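Local coordinates for protein geranyltranstransferase (Agrobacterium tumefaciens, PDB 2H8O) that probably catalyses the condensation of geranyl diphosphate with isopentenyl diphosphate to give farnesyl diphosphate, at residues A[86-91]-A[256-261]; A[198-203]-A[214-219]; A[288-291]-A[297-300]. One frame throughout, in Å; residues are numbered along the deposited sequence.

Contact 1: A[86-91]-A[256-261]; sequences KRLRPF and LSFQLA
F258 reaches out from helix 241-267 and meets the neighbouring side chains L88 and R89 at the start of helix 88-99. One methyl of the leucine does the touching: L88 CD2 lies near the CD1-CE1 bond of the ring, 3.9 Å from F258 CD1 and 4.0 Å from F258 CE1, while the two side chains run past each other in opposite directions. The far corner of the ring belongs to R89, with R89 NH2 3.9 Å from F258 CZ. Guanidinium and ring planes are turned 80° apart, and no hydrogen bond crosses the contact. The backbones stay well separated, L88 CA to F258 CA being 10.5 Å, so the helices meet here through the ends of their side chains. F258 holds CG anti to its backbone N (chi1 178°), which carries the ring out across this gap; R89 runs extended from CG to NE before its guanidinium swings across the phenylalanine. In the second shell, R87, at the N-cap position of helix 88-99, has its guanidinium held by salt bridges to E51 and E115. Beside F258, Q259 is held at both ends of its amide, by T222 and by D263. Segment 86-91 holds the KRLRP part of the GGKRLRP signature of polyprenyl synthases, whose lysine and last arginine hold the diphosphate of isopentenyl diphosphate in relatives; K86 and R89 probably do so here. Segment 256-261 leads into the second aspartate-rich motif, which includes D263, so the contact joins two helices that probably contribute to the active site. L226 of helix 211-237 touches L88, R89 and F258, I330 of helix 321-331 touches L88 and F258, and helix 104-125 borders R89 through L114 and H118.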
# COMPACT_ATOMS: atom_id res chain seq x y z
N LYS A 86 0.21 -17.86 -12.83
CA LYS A 86 0.69 -19.16 -12.38
C LYS A 86 1.36 -19.17 -10.99
O LYS A 86 1.83 -20.22 -10.54
CB LYS A 86 1.65 -19.74 -13.43
CG LYS A 86 1.00 -19.98 -14.80
CD LYS A 86 -0.37 -20.64 -14.71
CE LYS A 86 -0.79 -21.31 -16.02
NZ LYS A 86 -0.16 -22.66 -16.18
N ARG A 87 1.39 -18.02 -10.31
CA ARG A 87 1.84 -17.93 -8.93
C ARG A 87 3.35 -18.19 -8.76
O ARG A 87 3.79 -18.69 -7.74
CB ARG A 87 1.04 -18.85 -8.00
CG ARG A 87 -0.45 -18.87 -8.26
CD ARG A 87 -1.14 -17.51 -8.17
NE ARG A 87 -2.56 -17.68 -8.39
CZ ARG A 87 -3.45 -16.70 -8.55
NH1 ARG A 87 -3.08 -15.43 -8.52
NH2 ARG A 87 -4.73 -17.02 -8.75
N LEU A 88 4.14 -17.76 -9.73
CA LEU A 88 5.60 -17.86 -9.61
C LEU A 88 6.14 -17.11 -8.40
O LEU A 88 7.09 -17.56 -7.75
CB LEU A 88 6.27 -17.34 -10.88
CG LEU A 88 7.79 -17.35 -10.86
CD1 LEU A 88 8.31 -18.77 -10.74
CD2 LEU A 88 8.36 -16.64 -12.09
N ARG A 89 5.60 -15.92 -8.12
CA ARG A 89 6.16 -15.13 -7.02
C ARG A 89 5.98 -15.82 -5.64
O ARG A 89 6.96 -15.99 -4.91
CB ARG A 89 5.64 -13.69 -7.08
CG ARG A 89 6.21 -12.98 -8.30
CD ARG A 89 5.48 -11.71 -8.68
NE ARG A 89 5.91 -11.21 -9.99
CZ ARG A 89 5.52 -11.73 -11.15
NH1 ARG A 89 4.67 -12.77 -11.20
NH2 ARG A 89 5.96 -11.21 -12.28
N PRO A 90 4.75 -16.25 -5.30
CA PRO A 90 4.61 -17.08 -4.10
C PRO A 90 5.47 -18.35 -4.10
O PRO A 90 5.99 -18.74 -3.06
CB PRO A 90 3.13 -17.44 -4.07
CG PRO A 90 2.48 -16.71 -5.10
CD PRO A 90 3.44 -15.91 -5.89
N PHE A 91 5.60 -18.99 -5.26
CA PHE A 91 6.44 -20.17 -5.38
C PHE A 91 7.85 -19.86 -4.88
O PHE A 91 8.44 -20.62 -4.09
CB PHE A 91 6.49 -20.66 -6.83
CG PHE A 91 7.55 -21.67 -7.08
CD1 PHE A 91 7.28 -23.03 -7.01
CD2 PHE A 91 8.85 -21.27 -7.37
CE1 PHE A 91 8.30 -23.95 -7.25
CE2 PHE A 91 9.84 -22.20 -7.60
CZ PHE A 91 9.57 -23.52 -7.54
N LEU A 256 16.17 -11.22 -14.29
CA LEU A 256 16.87 -10.98 -15.55
C LEU A 256 16.45 -12.05 -16.58
O LEU A 256 16.14 -11.74 -17.73
CB LEU A 256 18.39 -10.96 -15.35
CG LEU A 256 18.97 -9.79 -14.53
CD1 LEU A 256 20.45 -10.02 -14.10
CD2 LEU A 256 18.84 -8.52 -15.34
N SER A 257 16.42 -13.31 -16.14
CA SER A 257 16.05 -14.40 -17.03
C SER A 257 14.57 -14.34 -17.42
O SER A 257 14.21 -14.58 -18.58
CB SER A 257 16.37 -15.75 -16.38
OG SER A 257 17.77 -15.94 -16.27
N PHE A 258 13.73 -14.02 -16.45
CA PHE A 258 12.28 -13.89 -16.66
C PHE A 258 11.99 -12.88 -17.77
O PHE A 258 11.21 -13.16 -18.68
CB PHE A 258 11.63 -13.49 -15.34
CG PHE A 258 10.14 -13.28 -15.42
CD1 PHE A 258 9.26 -14.30 -15.05
CD2 PHE A 258 9.62 -12.06 -15.82
CE1 PHE A 258 7.89 -14.09 -15.09
CE2 PHE A 258 8.27 -11.84 -15.87
CZ PHE A 258 7.40 -12.86 -15.51
N GLN A 259 12.65 -11.73 -17.69
CA GLN A 259 12.45 -10.66 -18.67
C GLN A 259 12.92 -11.06 -20.07
O GLN A 259 12.18 -10.89 -21.05
CB GLN A 259 13.19 -9.40 -18.20
CG GLN A 259 12.98 -8.18 -19.07
CD GLN A 259 11.53 -7.76 -19.09
OE1 GLN A 259 10.90 -7.63 -18.03
NE2 GLN A 259 10.97 -7.57 -20.29
N LEU A 260 14.14 -11.58 -20.18
CA LEU A 260 14.70 -12.01 -21.47
C LEU A 260 13.87 -13.10 -22.12
O LEU A 260 13.54 -13.01 -23.30
CB LEU A 260 16.12 -12.54 -21.30
CG LEU A 260 17.31 -11.61 -21.42
CD1 LEU A 260 18.58 -12.41 -21.27
CD2 LEU A 260 17.30 -10.87 -22.76
N ALA A 261 13.53 -14.13 -21.36
CA ALA A 261 12.75 -15.25 -21.89
C ALA A 261 11.44 -14.74 -22.46
O ALA A 261 11.02 -15.18 -23.53
CB ALA A 261 12.50 -16.32 -20.80

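Contact 2: A[198-203]-A[214-219]; sequences QALDLA and IITLQA
L200 and L217 meet at the roots of their side chains, and apolar packing dominates the contact. L200 CB lies 3.7 Å from L217 CB, L200 CA and L217 CA are 5.8 Å apart, and the axes of the two segments approach to 8.8 Å at a crossing angle of -137°. Farther along the leucine, L200 CD1 grazes T216 CG2 at 4.3 Å. L217 takes the rarer rotamer with CG between its backbone N and carbonyl carbon (chi1 76°), which folds both methyls against helix 194-206.

Contacts of carbon with oxygen form a second group. L217 CD1 sits 3.8 Å from D201 OD1, and L217 CD2 lies 4.0 Å from the backbone L200 O, so the two methyls are shared between a carboxylate and a carbonyl. No hydrogen bond joins the segments; the hydroxyl of T216 bonds instead to the carbonyl of D212, one turn back in its own helix.

The contact knits successive helices 194-206 and 211-237 on either side of their connecting turn. M220 extends the leucine packing along helix 211-237. P70 and L73 of the second subunit pack on L200 and A199, so helix 194-206 is part of the dimer interface.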
# COMPACT_ATOMS: atom_id res chain seq x y z
N GLN A 198 6.99 1.07 -13.99
CA GLN A 198 5.83 1.25 -14.85
C GLN A 198 5.82 2.65 -15.41
O GLN A 198 5.54 2.84 -16.59
CB GLN A 198 4.54 0.99 -14.10
CG GLN A 198 4.42 -0.39 -13.55
CD GLN A 198 3.19 -0.55 -12.70
OE1 GLN A 198 3.23 -0.45 -11.47
NE2 GLN A 198 2.06 -0.77 -13.36
N ALA A 199 6.16 3.63 -14.57
CA ALA A 199 6.28 5.01 -15.06
C ALA A 199 7.35 5.12 -16.16
O ALA A 199 7.15 5.82 -17.16
CB ALA A 199 6.58 5.96 -13.94
N LEU A 200 8.49 4.46 -15.96
CA LEU A 200 9.57 4.52 -16.96
C LEU A 200 9.15 3.81 -18.24
O LEU A 200 9.51 4.24 -19.35
CB LEU A 200 10.87 3.94 -16.40
CG LEU A 200 11.55 4.82 -15.34
CD1 LEU A 200 12.72 4.09 -14.72
CD2 LEU A 200 12.00 6.13 -15.95
N ASP A 201 8.35 2.76 -18.10
CA ASP A 201 7.91 1.99 -19.25
C ASP A 201 6.95 2.80 -20.13
O ASP A 201 7.09 2.85 -21.36
CB ASP A 201 7.27 0.68 -18.79
CG ASP A 201 7.05 -0.29 -19.91
OD1 ASP A 201 7.96 -0.48 -20.75
OD2 ASP A 201 5.94 -0.87 -19.95
N LEU A 202 6.01 3.48 -19.50
CA LEU A 202 5.07 4.32 -20.23
C LEU A 202 5.79 5.49 -20.90
O LEU A 202 5.45 5.87 -22.03
CB LEU A 202 3.98 4.83 -19.28
CG LEU A 202 2.99 3.77 -18.81
CD1 LEU A 202 2.13 4.33 -17.67
CD2 LEU A 202 2.10 3.30 -19.95
N ALA A 203 6.77 6.08 -20.21
CA ALA A 203 7.60 7.14 -20.79
C ALA A 203 8.41 6.63 -21.99
O ALA A 203 8.63 7.36 -22.97
CB ALA A 203 8.53 7.72 -19.76
N ILE A 214 16.69 0.74 -20.56
CA ILE A 214 15.90 -0.48 -20.64
C ILE A 214 16.22 -1.39 -19.46
O ILE A 214 15.34 -1.92 -18.80
CB ILE A 214 16.15 -1.23 -21.97
CG1 ILE A 214 15.64 -0.40 -23.16
CG2 ILE A 214 15.47 -2.60 -21.97
CD1 ILE A 214 16.08 -0.94 -24.52
N ILE A 215 17.51 -1.56 -19.17
CA ILE A 215 17.92 -2.44 -18.08
C ILE A 215 17.31 -1.94 -16.77
O ILE A 215 16.76 -2.71 -15.96
CB ILE A 215 19.48 -2.50 -18.00
CG1 ILE A 215 20.02 -3.20 -19.26
CG2 ILE A 215 19.95 -3.16 -16.70
CD1 ILE A 215 21.54 -3.12 -19.48
N THR A 216 17.37 -0.63 -16.58
CA THR A 216 16.82 -0.02 -15.37
C THR A 216 15.31 -0.20 -15.26
O THR A 216 14.81 -0.64 -14.21
CB THR A 216 17.20 1.47 -15.29
OG1 THR A 216 18.63 1.56 -15.15
CG2 THR A 216 16.50 2.21 -14.12
N LEU A 217 14.57 0.12 -16.32
CA LEU A 217 13.11 0.02 -16.21
C LEU A 217 12.67 -1.44 -16.04
O LEU A 217 11.70 -1.72 -15.31
CB LEU A 217 12.39 0.71 -17.36
CG LEU A 217 12.32 0.09 -18.74
CD1 LEU A 217 11.20 -0.96 -18.79
CD2 LEU A 217 12.11 1.20 -19.82
N GLN A 218 13.38 -2.37 -16.68
CA GLN A 218 13.10 -3.80 -16.50
C GLN A 218 13.39 -4.30 -15.08
O GLN A 218 12.59 -5.02 -14.49
CB GLN A 218 13.89 -4.62 -17.51
CG GLN A 218 13.42 -4.43 -18.93
CD GLN A 218 14.19 -5.28 -19.93
OE1 GLN A 218 15.28 -5.79 -19.64
NE2 GLN A 218 13.62 -5.43 -21.11
N ALA A 219 14.54 -3.90 -14.53
CA ALA A 219 14.89 -4.25 -13.15
C ALA A 219 13.83 -3.79 -12.17
O ALA A 219 13.58 -4.45 -11.16
CB ALA A 219 16.26 -3.66 -12.77

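Contact 3: A[288-291]-A[297-300]; sequences TLVA and WARE
W297, in the first turn of helix 295-312, brings the six-membered ring of its indole at a slant to L289 on the short helix just before it. W297 CZ3 lies 4.0 Å from L289 CB and W297 CH2 4.1 Å from L289 CD1, so the ring nears the leucine both at its root and at one of its methyls. A chi1 of 176° turns the indole away from its own backbone N and sends it back over the chain reversal toward helix 289-293. The same indole makes a cation-pi contact with R293 at the end of that short helix, so an aliphatic and a charged side chain both hold its position.

A298 follows and meets the next residue of the partner. Its methyl, A298 CB, packs 3.9 Å from V290 CG2. Having no more than a methyl at this point lets the backbones come close, with V290 CA and A298 CA 5.8 Å apart. Both residues are buried and both touch L264 of helix 241-267, which closes over the pair; L267 also packs on V290. Thus L289 pairs with W297 and V290 with A298, each eight residues on, and no hydrogen bond runs between the segments.

R299, next along the helix, leaves its side chain exposed to solvent.

L289 meanwhile leans on E211, I214, I215 and Q218 of helix 211-237. The whole is a tight corner between two consecutive helices, 289-293 and 295-312, packed by apolar side chains; the contact's centre lies about 22 Å from the centre of the chain, at the edge of the mainly helical isoprenoid synthase fold.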
# COMPACT_ATOMS: atom_id res chain seq x y z
N THR A 288 13.67 -3.29 -26.08
CA THR A 288 13.91 -4.59 -25.49
C THR A 288 15.39 -4.89 -25.72
O THR A 288 15.96 -4.43 -26.71
CB THR A 288 13.03 -5.64 -26.20
OG1 THR A 288 11.78 -5.77 -25.51
CG2 THR A 288 13.68 -6.95 -26.26
N LEU A 289 16.02 -5.62 -24.81
CA LEU A 289 17.41 -6.02 -25.03
C LEU A 289 17.52 -6.98 -26.22
O LEU A 289 18.52 -6.99 -26.92
CB LEU A 289 18.04 -6.63 -23.78
CG LEU A 289 18.20 -5.70 -22.57
CD1 LEU A 289 19.02 -6.42 -21.50
CD2 LEU A 289 18.86 -4.37 -22.96
N VAL A 290 16.50 -7.81 -26.42
CA VAL A 290 16.42 -8.66 -27.60
C VAL A 290 16.47 -7.81 -28.88
O VAL A 290 17.19 -8.14 -29.82
CB VAL A 290 15.14 -9.52 -27.60
CG1 VAL A 290 15.02 -10.32 -28.88
CG2 VAL A 290 15.10 -10.42 -26.37
N ALA A 291 15.72 -6.71 -28.89
CA ALA A 291 15.68 -5.81 -30.04
C ALA A 291 17.03 -5.14 -30.26
O ALA A 291 17.50 -5.03 -31.41
CB ALA A 291 14.60 -4.74 -29.85
N TRP A 297 22.43 -13.08 -28.98
CA TRP A 297 22.98 -12.50 -27.76
C TRP A 297 22.07 -12.86 -26.58
O TRP A 297 22.54 -13.27 -25.52
CB TRP A 297 23.11 -10.98 -27.87
CG TRP A 297 23.58 -10.34 -26.59
CD1 TRP A 297 24.87 -10.07 -26.24
CD2 TRP A 297 22.76 -9.93 -25.50
NE1 TRP A 297 24.90 -9.50 -24.98
CE2 TRP A 297 23.62 -9.41 -24.50
CE3 TRP A 297 21.38 -9.95 -25.25
CZ2 TRP A 297 23.14 -8.91 -23.29
CZ3 TRP A 297 20.91 -9.45 -24.04
CH2 TRP A 297 21.78 -8.94 -23.08
N ALA A 298 20.77 -12.70 -26.78
CA ALA A 298 19.79 -12.93 -25.71
C ALA A 298 19.77 -14.39 -25.26
O ALA A 298 19.71 -14.67 -24.07
CB ALA A 298 18.40 -12.48 -26.16
N ARG A 299 19.84 -15.31 -26.20
CA ARG A 299 19.79 -16.73 -25.86
C ARG A 299 21.05 -17.17 -25.10
O ARG A 299 20.96 -17.98 -24.18
CB ARG A 299 19.52 -17.59 -27.11
CG ARG A 299 18.09 -17.39 -27.66
CD ARG A 299 17.66 -18.47 -28.65
NE ARG A 299 16.44 -18.09 -29.36
CZ ARG A 299 15.20 -18.08 -28.85
NH1 ARG A 299 14.97 -18.45 -27.59
NH2 ARG A 299 14.17 -17.70 -29.61
N GLU A 300 22.20 -16.63 -25.47
CA GLU A 300 23.44 -16.92 -24.74
C GLU A 300 23.41 -16.29 -23.33
O GLU A 300 23.80 -16.93 -22.37
CB GLU A 300 24.67 -16.43 -25.53
CG GLU A 300 25.99 -16.39 -24.75
CD GLU A 300 26.42 -17.74 -24.17
OE1 GLU A 300 27.23 -17.73 -23.22
OE2 GLU A 300 25.96 -18.79 -24.66

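Overall arrangement
Contact 1 opens first, at 86-91, and closes at 256-261, 165 residues on, joining helix 88-99 to helix 241-267 across most of the family fold. Nested inside that span, contact 2 closes a short loop that includes the turn between helices 194-206 and 211-237. Contact 3 comes later in series, a local reversal beyond the unmodelled residues 269-285. The three centres lie about 17 Å from one another, yet their side chains touch: Q218 of contact 2 packs on Q259 of contact 1, I214 and I215 reach L289 of contact 3, and L260 leans on V290 and W297. Helices 211-237 and 241-267 thereby link all three.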